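Local coordinates for protein glutathione transferase (Leptospira interrogans serovar Lai, PDB 3UBK) that binds glutathione and probably catalyses its conjugation to electrophilic substrates, at residues N149-L153 with A154-G158; K134-Q137 with R138-F142; A66-E69 with F70-T73. One frame throughout, in Å; residues are numbered along the deposited sequence.

Contact 1: N149-L153 with A154-G158; sequences NVFTL and ADCSG
T152 and D155 form a capping box at the start of helix 153-169, as in the N-capping box familiar from the C-terminal domain of glutathione transferases. Two side-chain acceptors make the cap. OG1 of T152, placed between its backbone N and carbonyl carbon (chi1 65°), is turned back over the first helical turn and accepts from A154 N at 3.1 Å. OD2 of D155 accepts from T152 N at 2.9 Å, using its anti lone pair. Threonine and aspartate suit these places because each offers a short side-chain acceptor to an amide that has no preceding helical carbonyl to bond.

Backbone bonds carry the chain into the helix. D155 N donates to T152 O, and S157 N then bonds to L153 O, with an N-H...O angle of 170°. A weak bond from C156 N shares that same oxygen.

The F151 ring adds contacts of its own. It receives CB of D155 over the centre of one face, 3.9 Å above the plane, a CH-pi contact. Its CE1 meets SG of C156 at 3.6 Å, an oblique sulfur-aromatic approach. The other carboxylate oxygen of the buried D155, OD1, accepts from Y188 OH and I146 N, so both ends of the group are fixed, and these donors would favour the ionised form of the buried carboxylate. One water finishes the cap: it accepts from OG1 of T152, and donates to V150 O and, at 2.8 Å, to OD2 of D155.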
# COMPACT_ATOMS: atom_id res chain seq x y z
N ASN A 149 -8.19 21.69 -1.45
CA ASN A 149 -8.46 22.70 -0.43
C ASN A 149 -8.87 22.15 0.94
O ASN A 149 -9.13 22.93 1.86
CB ASN A 149 -9.50 23.70 -0.97
CG ASN A 149 -10.87 23.10 -1.11
OD1 ASN A 149 -11.07 21.93 -0.80
ND2 ASN A 149 -11.83 23.90 -1.55
N VAL A 150 -8.93 20.83 1.08
CA VAL A 150 -9.30 20.20 2.36
C VAL A 150 -8.33 19.09 2.78
O VAL A 150 -7.70 18.45 1.94
CB VAL A 150 -10.76 19.64 2.35
CG1 VAL A 150 -11.77 20.79 2.32
CG2 VAL A 150 -10.98 18.67 1.17
N PHE A 151 -8.23 18.87 4.08
CA PHE A 151 -7.35 17.84 4.66
C PHE A 151 -7.87 16.47 4.18
O PHE A 151 -9.08 16.24 4.17
CB PHE A 151 -7.45 17.94 6.18
CG PHE A 151 -6.48 17.04 6.92
CD1 PHE A 151 -6.74 15.68 7.07
CD2 PHE A 151 -5.35 17.57 7.52
CE1 PHE A 151 -5.89 14.87 7.78
CE2 PHE A 151 -4.50 16.77 8.24
CZ PHE A 151 -4.76 15.42 8.37
N THR A 152 -6.97 15.59 3.76
CA THR A 152 -7.37 14.23 3.36
C THR A 152 -6.36 13.23 3.85
O THR A 152 -5.37 13.60 4.49
CB THR A 152 -7.43 14.04 1.84
OG1 THR A 152 -6.10 14.17 1.30
CG2 THR A 152 -8.35 15.06 1.19
N LEU A 153 -6.60 11.96 3.53
CA LEU A 153 -5.63 10.90 3.81
C LEU A 153 -4.24 11.26 3.29
O LEU A 153 -3.21 10.90 3.88
CB LEU A 153 -6.09 9.60 3.11
CG LEU A 153 -5.02 8.49 3.12
CD1 LEU A 153 -4.86 7.95 4.55
CD2 LEU A 153 -5.35 7.35 2.15
N ALA A 154 -4.19 11.90 2.14
CA ALA A 154 -2.89 12.21 1.55
C ALA A 154 -2.06 13.17 2.43
O ALA A 154 -0.84 13.18 2.36
CB ALA A 154 -3.05 12.76 0.14
N ASP A 155 -2.73 13.97 3.27
CA ASP A 155 -2.00 14.85 4.19
C ASP A 155 -1.43 14.08 5.36
O ASP A 155 -0.40 14.44 5.91
CB ASP A 155 -2.89 16.01 4.68
CG ASP A 155 -3.28 16.94 3.56
OD1 ASP A 155 -2.40 17.72 3.12
OD2 ASP A 155 -4.44 16.91 3.12
N CYS A 156 -2.11 13.01 5.77
CA CYS A 156 -1.58 12.15 6.82
C CYS A 156 -0.28 11.51 6.33
O CYS A 156 0.75 11.53 7.02
CB CYS A 156 -2.58 11.07 7.19
SG CYS A 156 -4.19 11.72 7.75
N SER A 157 -0.32 10.93 5.15
CA SER A 157 0.87 10.32 4.56
C SER A 157 1.91 11.39 4.23
O SER A 157 3.09 11.25 4.53
CB SER A 157 0.49 9.53 3.31
OG SER A 157 -0.24 8.37 3.67
N GLY A 158 1.45 12.48 3.60
CA GLY A 158 2.37 13.54 3.22
C GLY A 158 3.14 14.15 4.39
O GLY A 158 4.38 14.18 4.38
O HOH W 1 -5.45 16.90 0.54

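Contact 2: K134-Q137 with R138-F142; sequences KALQ and RVVRF
With CG anti to its backbone N (chi1 -175°), L136 swings its branch forward along the helix, and CD1 reaches CG1 of V140 at 3.5 Å. V140 sets CG1 beside its own backbone N (chi1 -60°), which turns that methyl back toward L136; the two side chains meet at about a right angle. Leucine is long enough to span the last turn of helix 119-139, while the branched valine, just beyond the helix, covers the backbone with both methyls.

L136 O takes two amides: V140 N at 3.2 Å and V139 N at 2.9 Å. R138 N bonds to A135 O in the same i to i+3 fashion as V139, so the final turn tightens before the chain leaves the helix. The aliphatic start of R138 lies along the backbone, CG 3.4 Å from K134 O.

At the dimer interface NH1 of R138 makes a salt bridge with OE2 of E40 of the second subunit. Within its own chain, OE1 of Q137 accepts from N183 N. The helix end thus divides its chemistry: L136 serves the intrachain core through I95 and L182, while R138, with A135 and V139 also packing on the second subunit, serves the dimer interface, where an arginine can pair with that glutamate.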
# COMPACT_ATOMS: atom_id res chain seq x y z
N LYS A 134 9.34 13.83 -9.04
CA LYS A 134 8.81 14.34 -10.30
C LYS A 134 7.45 13.72 -10.63
O LYS A 134 6.59 14.37 -11.23
CB LYS A 134 9.80 14.11 -11.44
CG LYS A 134 11.19 14.68 -11.18
CD LYS A 134 12.07 14.63 -12.41
CE LYS A 134 13.45 15.23 -12.13
NZ LYS A 134 14.30 15.26 -13.34
N ALA A 135 7.27 12.46 -10.25
CA ALA A 135 5.96 11.83 -10.38
C ALA A 135 4.97 12.52 -9.44
O ALA A 135 3.90 12.94 -9.87
CB ALA A 135 6.05 10.34 -10.06
N LEU A 136 5.33 12.61 -8.16
CA LEU A 136 4.51 13.28 -7.15
C LEU A 136 4.12 14.69 -7.59
O LEU A 136 2.96 15.07 -7.52
CB LEU A 136 5.24 13.32 -5.80
CG LEU A 136 4.47 13.89 -4.60
CD1 LEU A 136 3.20 13.08 -4.34
CD2 LEU A 136 5.36 13.92 -3.36
N GLN A 137 5.10 15.45 -8.07
CA GLN A 137 4.84 16.80 -8.55
C GLN A 137 3.64 16.84 -9.50
O GLN A 137 2.90 17.82 -9.55
CB GLN A 137 6.09 17.38 -9.23
CG GLN A 137 5.99 18.86 -9.58
CD GLN A 137 5.98 19.75 -8.34
OE1 GLN A 137 6.92 19.74 -7.55
NE2 GLN A 137 4.89 20.50 -8.16
N ARG A 138 3.42 15.76 -10.24
CA ARG A 138 2.35 15.75 -11.22
C ARG A 138 0.93 15.71 -10.62
O ARG A 138 -0.01 16.18 -11.25
CB ARG A 138 2.53 14.58 -12.20
CG ARG A 138 3.74 14.69 -13.13
CD ARG A 138 3.74 13.55 -14.17
NE ARG A 138 5.09 13.30 -14.69
CZ ARG A 138 5.49 13.63 -15.91
NH1 ARG A 138 4.66 14.22 -16.76
NH2 ARG A 138 6.73 13.36 -16.29
N VAL A 139 0.77 15.14 -9.43
CA VAL A 139 -0.58 14.97 -8.87
C VAL A 139 -0.92 15.88 -7.67
O VAL A 139 -2.09 16.01 -7.30
CB VAL A 139 -0.89 13.49 -8.49
CG1 VAL A 139 -1.21 12.65 -9.73
CG2 VAL A 139 0.24 12.88 -7.71
N VAL A 140 0.09 16.51 -7.07
CA VAL A 140 -0.14 17.38 -5.90
C VAL A 140 -0.67 18.74 -6.29
O VAL A 140 -0.41 19.24 -7.39
CB VAL A 140 1.13 17.57 -5.04
CG1 VAL A 140 1.63 16.23 -4.54
CG2 VAL A 140 2.22 18.31 -5.83
N ARG A 141 -1.43 19.35 -5.38
CA ARG A 141 -2.03 20.67 -5.60
C ARG A 141 -1.57 21.71 -4.56
O ARG A 141 -1.37 22.89 -4.89
CB ARG A 141 -3.55 20.57 -5.57
CG ARG A 141 -4.22 19.91 -6.79
CD ARG A 141 -5.73 19.89 -6.51
NE ARG A 141 -6.57 19.62 -7.67
CZ ARG A 141 -7.38 18.57 -7.78
NH1 ARG A 141 -7.45 17.68 -6.80
NH2 ARG A 141 -8.12 18.41 -8.87
N PHE A 142 -1.44 21.29 -3.30
CA PHE A 142 -1.00 22.19 -2.24
C PHE A 142 -1.85 23.46 -2.22
O PHE A 142 -1.31 24.55 -2.30
CB PHE A 142 0.47 22.60 -2.45
CG PHE A 142 1.46 21.51 -2.17
CD1 PHE A 142 1.44 20.81 -0.98
CD2 PHE A 142 2.44 21.18 -3.12
CE1 PHE A 142 2.36 19.81 -0.72
CE2 PHE A 142 3.37 20.18 -2.86
CZ PHE A 142 3.33 19.50 -1.66

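Contact 3: A66-E69 with F70-T73; sequences AILE and FLDT
Helix 64-74 belongs to the thioredoxin-like N-terminal domain of the glutathione transferase fold, and its first residue, S64, binds glutathione. Residues 66-73 make two turns of this alpha-helix, tied by i to i+4 backbone bonds: F70 N to A66 O, L71 N to I67 O at 2.9 Å with an N-H...O angle of 170°, and D72 N to L68 O at 3.0 Å.

One flank is apolar. I67 and L71 lie side by side, pointing the same way, with CG2 of I67 against CD1 of L71 at 4.0 Å. CD1 of L71 also approaches CD2 of L68 at 4.4 Å. Branched aliphatic chains suit this flank because I67 and L71 pack on L54 of strand 53-56, and on V18 and I22 of helix 13-25 respectively. F70 turns its CG anti to the backbone N (chi1 169°), leading the ring away from the helix, with I67 O at its edge, near the ring plane; CB stays behind, 3.2 Å from A66 O. The ring then reaches L54 and W87 of the second subunit, whose ring plane stands at about 55° to its own.

The two buried acidic residues find their partners outside this turn: E69, bent at its second torsion, forms a salt bridge from OE2 to NE of R93 of its own chain, and D72 pairs with K25 and accepts from the amides of L81 and I82.

Toward the end of the helix, E69 O is gripped twice by T73. The backbone N donates at 3.1 Å, and the hydroxyl OG1, placed beside that N, donates from the opposite face of the carbonyl plane at 2.9 Å.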
# COMPACT_ATOMS: atom_id res chain seq x y z
N ALA A 66 -4.99 0.42 6.23
CA ALA A 66 -6.26 -0.19 6.67
C ALA A 66 -6.84 0.51 7.91
O ALA A 66 -8.05 0.66 8.02
CB ALA A 66 -6.10 -1.68 6.95
N ILE A 67 -5.97 0.88 8.85
CA ILE A 67 -6.41 1.66 10.03
C ILE A 67 -7.13 2.96 9.63
O ILE A 67 -8.24 3.24 10.09
CB ILE A 67 -5.23 1.99 10.97
CG1 ILE A 67 -4.68 0.72 11.65
CG2 ILE A 67 -5.63 3.03 12.03
CD1 ILE A 67 -3.31 0.93 12.28
N LEU A 68 -6.50 3.78 8.79
CA LEU A 68 -7.10 5.05 8.42
C LEU A 68 -8.36 4.90 7.55
O LEU A 68 -9.28 5.70 7.66
CB LEU A 68 -6.07 6.00 7.77
CG LEU A 68 -5.15 6.64 8.82
CD1 LEU A 68 -4.08 7.46 8.13
CD2 LEU A 68 -5.91 7.51 9.83
N GLU A 69 -8.40 3.88 6.69
CA GLU A 69 -9.61 3.62 5.90
C GLU A 69 -10.74 3.20 6.84
O GLU A 69 -11.90 3.57 6.66
CB GLU A 69 -9.35 2.52 4.86
CG GLU A 69 -8.32 2.93 3.80
CD GLU A 69 -8.94 3.54 2.55
OE1 GLU A 69 -10.18 3.75 2.51
OE2 GLU A 69 -8.19 3.81 1.60
N PHE A 70 -10.38 2.43 7.86
CA PHE A 70 -11.36 1.97 8.85
C PHE A 70 -11.92 3.14 9.68
O PHE A 70 -13.15 3.31 9.80
CB PHE A 70 -10.70 0.92 9.75
CG PHE A 70 -11.51 0.56 10.97
CD1 PHE A 70 -12.48 -0.43 10.90
CD2 PHE A 70 -11.29 1.22 12.17
CE1 PHE A 70 -13.24 -0.78 12.04
CE2 PHE A 70 -12.03 0.88 13.33
CZ PHE A 70 -13.01 -0.13 13.25
N LEU A 71 -11.02 3.95 10.24
CA LEU A 71 -11.44 5.09 11.05
C LEU A 71 -12.30 6.05 10.24
O LEU A 71 -13.27 6.59 10.76
CB LEU A 71 -10.22 5.84 11.62
CG LEU A 71 -9.49 5.10 12.73
CD1 LEU A 71 -8.23 5.86 13.13
CD2 LEU A 71 -10.42 4.89 13.93
N ASP A 72 -11.96 6.25 8.97
CA ASP A 72 -12.75 7.15 8.13
C ASP A 72 -14.14 6.58 7.83
O ASP A 72 -15.07 7.34 7.64
CB ASP A 72 -12.03 7.45 6.80
CG ASP A 72 -12.53 8.73 6.16
OD1 ASP A 72 -12.57 9.77 6.86
OD2 ASP A 72 -12.87 8.72 4.95
N THR A 73 -14.26 5.25 7.80
CA THR A 73 -15.54 4.61 7.56
C THR A 73 -16.43 4.73 8.80
O THR A 73 -17.58 5.19 8.73
CB THR A 73 -15.35 3.13 7.19
OG1 THR A 73 -14.65 3.05 5.95
CG2 THR A 73 -16.71 2.41 7.08

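How the contacts relate
Along the chain the order is contact 3, contact 2, contact 1. Contact 3 lies on helix 64-74 of the N-terminal domain, whereas the others belong to the C-terminal helical domain, on the successive helices 119-139 and 153-169. Contacts 1 and 2 have centres 13 Å apart and do not touch: contact 2 ends helix 119-139 and contact 1 begins helix 153-169. Contacts 1 and 3 meet across the domain boundary, where CD1 of L68 packs on CD1 of L153 at 3.7 Å and on CB of C156. Contacts 2 and 3, with centres 24 Å apart, both reach the second subunit; helix 64-74 thus takes part in both the domain boundary and the dimer interface, whereas contact 2 serves the latter.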